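Hemolysin II regulatory protein (PDB 2JJ7) probably binds DNA as a dimeric TetR-family transcriptional regulator that controls hemolysin II expression. Local coordinates at residues E67-F71 / E85-F90; L129-Q134 / I147-I151; G140-F144 / A179-K183. All blocks are in the same frame, centred on the assembly; numbering follows the deposited sequence.

Overall arrangement
After the predicted helix-turn-helix, helix 51-62 leads into the loop at 67-71. Contact 1 folds that loop back against helix 79-96, closing a short loop. Contact 2 pairs helix 129-138 with the start of helix 147-158, closing the turn between them. Contact 3 crosses it: 140-144 lies in that connection, and 179-183 runs from the last turn of helix 169-181 into the tail beyond, closing the longer excursion from 144 to 179. Contacts 1 and 2 meet where Tyr86 packs on Leu129 and Ile132; contacts 2 and 3 meet round Leu133, Thr150, Phe144 and Leu180. They join helices 79-96, 129-138, 147-158 and 169-181 and two loops; contacts 2 and 3 also reach the second subunit.

Contact 1. Residues E67-F71 / E85-F90; sequences ELPNF and EYLTVF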
# COMPACT_ATOMS: atom_id res chain seq x y z
N GLU B 67 7.01 10.32 -21.58
CA GLU B 67 7.24 8.93 -21.18
C GLU B 67 8.67 8.80 -20.67
O GLU B 67 9.60 9.38 -21.24
CB GLU B 67 6.97 7.98 -22.35
CG GLU B 67 5.56 8.16 -22.91
CD GLU B 67 5.08 6.97 -23.72
OE1 GLU B 67 5.93 6.29 -24.35
OE2 GLU B 67 3.85 6.73 -23.73
N LEU B 68 8.85 8.09 -19.57
CA LEU B 68 10.18 7.98 -18.98
C LEU B 68 11.03 7.01 -19.79
O LEU B 68 10.49 6.08 -20.39
CB LEU B 68 10.09 7.58 -17.50
CG LEU B 68 9.35 8.59 -16.61
CD1 LEU B 68 9.18 7.99 -15.24
CD2 LEU B 68 10.08 9.94 -16.53
N PRO B 69 12.36 7.22 -19.81
CA PRO B 69 13.23 6.22 -20.45
C PRO B 69 13.13 4.90 -19.70
O PRO B 69 12.70 4.90 -18.55
CB PRO B 69 14.64 6.81 -20.26
CG PRO B 69 14.53 7.72 -19.06
CD PRO B 69 13.14 8.30 -19.15
N ASN B 70 13.49 3.79 -20.34
CA ASN B 70 13.53 2.51 -19.67
C ASN B 70 14.66 2.54 -18.66
O ASN B 70 15.82 2.62 -19.05
CB ASN B 70 13.77 1.38 -20.69
CG ASN B 70 13.62 0.01 -20.08
OD1 ASN B 70 14.60 -0.64 -19.72
ND2 ASN B 70 12.37 -0.44 -19.93
N PHE B 71 14.33 2.51 -17.37
CA PHE B 71 15.36 2.63 -16.34
C PHE B 71 16.39 1.51 -16.28
O PHE B 71 17.55 1.77 -15.91
CB PHE B 71 14.77 2.89 -14.95
CG PHE B 71 14.07 4.22 -14.84
CD1 PHE B 71 14.78 5.41 -14.94
CD2 PHE B 71 12.69 4.28 -14.65
CE1 PHE B 71 14.12 6.65 -14.85
CE2 PHE B 71 12.03 5.52 -14.55
CZ PHE B 71 12.75 6.69 -14.66
N GLU B 85 16.61 5.06 -9.37
CA GLU B 85 16.23 6.14 -10.28
C GLU B 85 14.73 6.20 -10.44
O GLU B 85 14.13 7.28 -10.35
CB GLU B 85 16.89 6.01 -11.65
CG GLU B 85 16.66 7.26 -12.51
CD GLU B 85 17.57 7.35 -13.71
OE1 GLU B 85 18.18 6.34 -14.11
OE2 GLU B 85 17.69 8.46 -14.27
N TYR B 86 14.13 5.03 -10.67
CA TYR B 86 12.69 4.92 -10.78
C TYR B 86 12.01 5.55 -9.54
O TYR B 86 11.13 6.41 -9.67
CB TYR B 86 12.30 3.45 -10.92
CG TYR B 86 10.83 3.15 -10.77
CD1 TYR B 86 10.24 2.99 -9.51
CD2 TYR B 86 10.01 3.03 -11.90
CE1 TYR B 86 8.89 2.72 -9.39
CE2 TYR B 86 8.67 2.75 -11.77
CZ TYR B 86 8.11 2.60 -10.52
OH TYR B 86 6.76 2.32 -10.40
N LEU B 87 12.43 5.10 -8.36
CA LEU B 87 11.83 5.55 -7.11
C LEU B 87 12.07 7.03 -6.84
O LEU B 87 11.21 7.70 -6.26
CB LEU B 87 12.38 4.72 -5.92
CG LEU B 87 11.98 3.25 -5.83
CD1 LEU B 87 12.66 2.58 -4.65
CD2 LEU B 87 10.47 3.07 -5.76
N THR B 88 13.25 7.52 -7.22
CA THR B 88 13.60 8.93 -7.03
C THR B 88 12.69 9.82 -7.90
O THR B 88 12.09 10.78 -7.41
CB THR B 88 15.10 9.18 -7.31
OG1 THR B 88 15.88 8.33 -6.46
CG2 THR B 88 15.52 10.65 -7.05
N VAL B 89 12.57 9.47 -9.18
CA VAL B 89 11.72 10.22 -10.11
C VAL B 89 10.26 10.25 -9.62
O VAL B 89 9.63 11.31 -9.59
CB VAL B 89 11.78 9.65 -11.55
CG1 VAL B 89 10.72 10.30 -12.45
CG2 VAL B 89 13.17 9.80 -12.16
N PHE B 90 9.73 9.09 -9.23
CA PHE B 90 8.33 9.04 -8.83
C PHE B 90 8.01 9.68 -7.48
O PHE B 90 7.06 10.43 -7.38
CB PHE B 90 7.74 7.63 -8.98
CG PHE B 90 7.38 7.30 -10.40
CD1 PHE B 90 8.11 6.37 -11.13
CD2 PHE B 90 6.34 7.98 -11.03
CE1 PHE B 90 7.79 6.09 -12.46
CE2 PHE B 90 6.00 7.72 -12.37
CZ PHE B 90 6.72 6.77 -13.09
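Phe71 and Leu68 lay the loop between helices 51-62 and 71-74 against helix 79-96, in the all-helical C-terminal domain of this TetR-family regulator. The aromatic contacts centre on Phe71. Its ring receives a CH-pi contact from Tyr86, whose CA stands 4.1 Å from the ring centroid and over one face, offset toward the rim; Pro69 O lies over the centre of the opposite face. With CG anti to its own carbonyl carbon (chi1 -66°), Phe71 swings its ring toward the helix, so that CD2 meets Tyr86 CB at 3.8 Å and approaches the Tyr86 ring at its edge.

Glu85 crosses the Phe71 side chain at about a right angle. Its CG and carboxylate carbon both lie against the CD1-CE1 side of the ring, Glu85 CG at 3.5 Å from Phe71 CE1. The carboxylate plane is turned 45° from the ring. The charge is taken up by Lys74 in a salt bridge and by a hydrogen bond from Asn75, which also donates to Phe71 O. Tyr86 OH is engaged with Phe126 O, fixing the far end of that side chain.

The remaining contacts are purely apolar. Val89 divides its two branches between the loop residues: CG2 meets Phe71 CZ at 4.0 Å, while CG1 reaches out tip to tip to Leu68. One helical turn after Tyr86, Phe90 continues the surface, and its CD1 sits over the centre of one face of the Tyr86 ring. At the far end of this patch, Leu68 CD1 comes to 3.5 Å from Phe90 CZ.

Contact 2. Residues L129-Q134 / I147-I151; sequences LKEILQ and INHTI
Lys130 and Ile151 bring the two backbones nearest, their CA atoms 6.8 Å apart, where helix 129-138 meets the beginning of helix 147-158. The two segments form a helix-helix packing within the all-helical C-terminal domain of the TetR family. Their axes approach to 10.3 Å and their N-to-C directions differ by 124°, so the helices run broadly against each other but splay well away from antiparallel. That separation is bridged by aliphatic side chains.

Ile147 inserts its longer branch into the surface of the other helix. CG1 is anti to the backbone N (chi1 176°), which carries CD1 forward between Leu133, Gln134 and the backbone carbonyl of Lys130. The methyl is tightly packed there, 3.5 Å from Leu133 CB, closer than ordinary van der Waals contact. Gln134 passes across it at about a right angle, touching with CG at 4.0 Å from Ile147 CD1.

One turn on, Ile151 uses both atoms of its longer branch. Its CG1 lies 3.9 Å from Leu133 CD1, and its CD1 rests on the base of Lys130. The extended lysine thus contributes CB and CG as a hydrocarbon edge at the exposed side of the packing.

Toward the interior, Leu133 also meets Thr150 through methyl groups, Leu133 CD1 to Thr150 CG2 at 3.9 Å. The hydroxyl of Thr150 is hydrogen-bonded to Ser146 O, just ahead of the helix, while CG2 faces the leucine. Leu180 of helix 169-181 packs on both residues, and Phe160 of the second subunit reaches Thr150. At the start of helix 129-138, Leu129 CD2 comes to 4.1 Å from Ile151 CA.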
# COMPACT_ATOMS: atom_id res chain seq x y z
N LEU B 129 8.03 -0.78 -12.99
CA LEU B 129 8.43 -1.40 -11.74
C LEU B 129 8.59 -2.92 -11.80
O LEU B 129 9.59 -3.46 -11.33
CB LEU B 129 7.43 -1.03 -10.64
CG LEU B 129 7.72 -1.56 -9.24
CD1 LEU B 129 9.15 -1.14 -8.76
CD2 LEU B 129 6.60 -1.10 -8.29
N LYS B 130 7.59 -3.61 -12.35
CA LYS B 130 7.64 -5.07 -12.50
C LYS B 130 8.95 -5.57 -13.08
O LYS B 130 9.60 -6.43 -12.48
CB LYS B 130 6.47 -5.60 -13.35
CG LYS B 130 6.44 -7.13 -13.39
CD LYS B 130 5.17 -7.67 -14.00
CE LYS B 130 5.14 -9.20 -13.90
NZ LYS B 130 4.08 -9.82 -14.77
N GLU B 131 9.35 -5.05 -14.25
CA GLU B 131 10.58 -5.55 -14.89
C GLU B 131 11.84 -5.27 -14.07
O GLU B 131 12.74 -6.08 -14.03
CB GLU B 131 10.72 -5.08 -16.34
CG GLU B 131 10.97 -3.60 -16.54
CD GLU B 131 11.50 -3.29 -17.94
OE1 GLU B 131 11.34 -4.13 -18.84
OE2 GLU B 131 12.09 -2.21 -18.14
N ILE B 132 11.88 -4.13 -13.39
CA ILE B 132 13.01 -3.80 -12.52
C ILE B 132 13.17 -4.84 -11.39
O ILE B 132 14.28 -5.30 -11.09
CB ILE B 132 12.86 -2.39 -11.91
CG1 ILE B 132 12.93 -1.32 -13.02
CG2 ILE B 132 13.97 -2.12 -10.92
CD1 ILE B 132 12.62 0.12 -12.53
N LEU B 133 12.03 -5.20 -10.80
CA LEU B 133 11.98 -6.14 -9.68
C LEU B 133 12.32 -7.56 -10.13
O LEU B 133 13.06 -8.26 -9.43
CB LEU B 133 10.58 -6.13 -9.03
CG LEU B 133 10.15 -4.87 -8.28
CD1 LEU B 133 8.71 -5.03 -7.79
CD2 LEU B 133 11.08 -4.59 -7.10
N GLN B 134 11.80 -7.97 -11.28
CA GLN B 134 12.12 -9.28 -11.85
C GLN B 134 13.60 -9.40 -12.18
O GLN B 134 14.21 -10.41 -11.88
CB GLN B 134 11.28 -9.56 -13.08
CG GLN B 134 9.81 -9.76 -12.74
CD GLN B 134 8.95 -9.92 -13.97
OE1 GLN B 134 9.15 -9.23 -14.99
NE2 GLN B 134 7.97 -10.81 -13.89
N ILE B 147 5.91 -11.10 -6.50
CA ILE B 147 6.12 -9.92 -7.32
C ILE B 147 4.92 -8.95 -7.25
O ILE B 147 5.12 -7.75 -7.12
CB ILE B 147 6.50 -10.27 -8.80
CG1 ILE B 147 6.60 -9.01 -9.65
CG2 ILE B 147 5.49 -11.21 -9.43
CD1 ILE B 147 7.90 -8.30 -9.50
N ASN B 148 3.70 -9.48 -7.34
CA ASN B 148 2.50 -8.63 -7.33
C ASN B 148 2.25 -7.97 -5.97
O ASN B 148 1.77 -6.85 -5.90
CB ASN B 148 1.26 -9.41 -7.77
CG ASN B 148 1.30 -9.80 -9.25
OD1 ASN B 148 1.88 -9.11 -10.09
ND2 ASN B 148 0.66 -10.91 -9.57
N HIS B 149 2.59 -8.67 -4.89
CA HIS B 149 2.41 -8.11 -3.56
C HIS B 149 3.40 -6.99 -3.32
O HIS B 149 3.05 -5.99 -2.71
CB HIS B 149 2.53 -9.21 -2.51
CG HIS B 149 1.35 -10.15 -2.49
ND1 HIS B 149 0.25 -9.95 -1.68
CD2 HIS B 149 1.11 -11.30 -3.16
CE1 HIS B 149 -0.60 -10.94 -1.85
NE2 HIS B 149 -0.11 -11.77 -2.74
N THR B 150 4.62 -7.16 -3.84
CA THR B 150 5.68 -6.17 -3.77
C THR B 150 5.36 -4.93 -4.61
O THR B 150 5.56 -3.80 -4.17
CB THR B 150 7.03 -6.78 -4.19
OG1 THR B 150 7.29 -7.95 -3.40
CG2 THR B 150 8.17 -5.77 -3.99
N ILE B 151 4.87 -5.15 -5.83
CA ILE B 151 4.32 -4.07 -6.65
C ILE B 151 3.24 -3.32 -5.88
O ILE B 151 3.31 -2.11 -5.76
CB ILE B 151 3.81 -4.60 -8.02
CG1 ILE B 151 5.01 -5.06 -8.88
CG2 ILE B 151 2.95 -3.53 -8.75
CD1 ILE B 151 4.64 -5.82 -10.12

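Contact 3. Residues G140-F144 / A179-K183; sequences GVFHF and ALTDK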
# COMPACT_ATOMS: atom_id res chain seq x y z
N GLY B 140 19.73 -11.88 -8.20
CA GLY B 140 20.02 -12.31 -6.83
C GLY B 140 20.16 -11.15 -5.87
O GLY B 140 20.73 -11.28 -4.79
N VAL B 141 19.61 -10.01 -6.25
CA VAL B 141 19.79 -8.78 -5.48
C VAL B 141 18.51 -8.38 -4.71
O VAL B 141 18.60 -7.82 -3.62
CB VAL B 141 20.42 -7.67 -6.40
CG1 VAL B 141 19.40 -6.68 -6.91
CG2 VAL B 141 21.58 -6.98 -5.71
N PHE B 142 17.34 -8.70 -5.27
CA PHE B 142 16.05 -8.45 -4.61
C PHE B 142 15.44 -9.75 -4.10
O PHE B 142 15.54 -10.80 -4.75
CB PHE B 142 15.04 -7.72 -5.52
CG PHE B 142 15.49 -6.35 -6.02
CD1 PHE B 142 16.38 -5.56 -5.28
CD2 PHE B 142 15.01 -5.85 -7.23
CE1 PHE B 142 16.80 -4.31 -5.75
CE2 PHE B 142 15.43 -4.59 -7.72
CZ PHE B 142 16.31 -3.82 -6.98
N HIS B 143 14.79 -9.68 -2.95
CA HIS B 143 14.18 -10.85 -2.32
C HIS B 143 12.80 -10.49 -1.78
O HIS B 143 12.67 -9.58 -0.95
CB HIS B 143 15.08 -11.36 -1.20
CG HIS B 143 16.50 -11.55 -1.63
ND1 HIS B 143 16.95 -12.71 -2.23
CD2 HIS B 143 17.56 -10.71 -1.59
CE1 HIS B 143 18.24 -12.58 -2.52
NE2 HIS B 143 18.63 -11.38 -2.14
N PHE B 144 11.78 -11.20 -2.26
CA PHE B 144 10.39 -10.93 -1.91
C PHE B 144 9.53 -12.16 -2.15
O PHE B 144 9.85 -12.96 -3.02
CB PHE B 144 9.86 -9.70 -2.69
CG PHE B 144 10.17 -9.72 -4.18
CD1 PHE B 144 11.15 -8.87 -4.71
CD2 PHE B 144 9.47 -10.55 -5.06
CE1 PHE B 144 11.45 -8.88 -6.09
CE2 PHE B 144 9.76 -10.58 -6.45
CZ PHE B 144 10.75 -9.74 -6.96
N ALA B 179 14.65 -2.94 2.11
CA ALA B 179 13.68 -3.98 2.40
C ALA B 179 13.75 -5.08 1.35
O ALA B 179 13.48 -6.24 1.67
CB ALA B 179 12.27 -3.40 2.49
N LEU B 180 14.11 -4.73 0.12
CA LEU B 180 14.23 -5.71 -0.96
C LEU B 180 15.58 -6.45 -0.99
O LEU B 180 15.65 -7.61 -1.40
CB LEU B 180 13.95 -5.05 -2.31
CG LEU B 180 12.55 -4.47 -2.49
CD1 LEU B 180 12.50 -3.54 -3.70
CD2 LEU B 180 11.52 -5.58 -2.63
N THR B 181 16.63 -5.77 -0.54
CA THR B 181 17.98 -6.30 -0.65
C THR B 181 18.39 -7.11 0.59
O THR B 181 19.44 -7.76 0.60
CB THR B 181 19.00 -5.16 -0.90
OG1 THR B 181 18.84 -4.15 0.11
CG2 THR B 181 18.77 -4.53 -2.28
N ASP B 182 17.55 -7.07 1.62
CA ASP B 182 17.78 -7.87 2.81
C ASP B 182 17.58 -9.36 2.50
O ASP B 182 16.47 -9.78 2.17
CB ASP B 182 16.86 -7.40 3.94
CG ASP B 182 17.28 -7.94 5.29
OD1 ASP B 182 18.48 -8.27 5.47
OD2 ASP B 182 16.40 -8.04 6.17
N LYS B 183 18.67 -10.13 2.59
CA LYS B 183 18.66 -11.55 2.22
C LYS B 183 17.82 -12.39 3.17
O LYS B 183 18.00 -12.34 4.39
CB LYS B 183 20.08 -12.11 2.14
CG LYS B 183 20.80 -11.86 0.83
CD LYS B 183 21.96 -12.84 0.67
CE LYS B 183 22.80 -12.56 -0.58
NZ LYS B 183 22.07 -12.78 -1.87
O HOH W 1 20.37 -8.79 -1.77
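Three aromatic rings of residues 142-144 meet the end of helix 169-181. The Phe142 ring has Thr181 CG2 at its edge and in its plane, while Val141 CG1 sits above one face, offset toward the rim. The side chains of Phe142 and Thr181 lie alongside, pointing the same way, and Leu180 CB approaches Phe142 CD1 obliquely at 3.9 Å. The His143 ring has Lys183 CA over one face and a water in its plane at the edge. Phe144 is met obliquely, its CD1 3.9 Å from Leu180 CD2.

One direct hydrogen bond joins the backbones: His143 N donates to Leu180 O at 2.7 Å, within the carbonyl plane but bent, with an N-H...O angle of 142°. The same oxygen receives a CA-H...O contact from Phe142 CA at 3.3 Å. In return, Thr181 CA offers a straighter one to Val141 O, 3.4 Å away.

A water links the two segments. It donates to Val141 O and to Thr181 O and also hydrogen-bonds His143 NE2 at 3.1 Å, so two backbone carbonyls and the imidazole share one bridge. Lys183 bends at its last torsion (chi4 -66°), bringing NZ to 3.5 Å from Gly140 O. Thr181 OG1 turns back to Ile177 O and Ser178 O in its own helix, and Asp182 O accepts a hydrogen bond from Lys162 of the second subunit.

Gly140, with positive phi, ends helix 129-138 in a Schellman motif, and the chain leaving it lies against the C-terminal end of helix 169-181, a loop-to-helix-end junction in the TetR-type C-terminal helical domain.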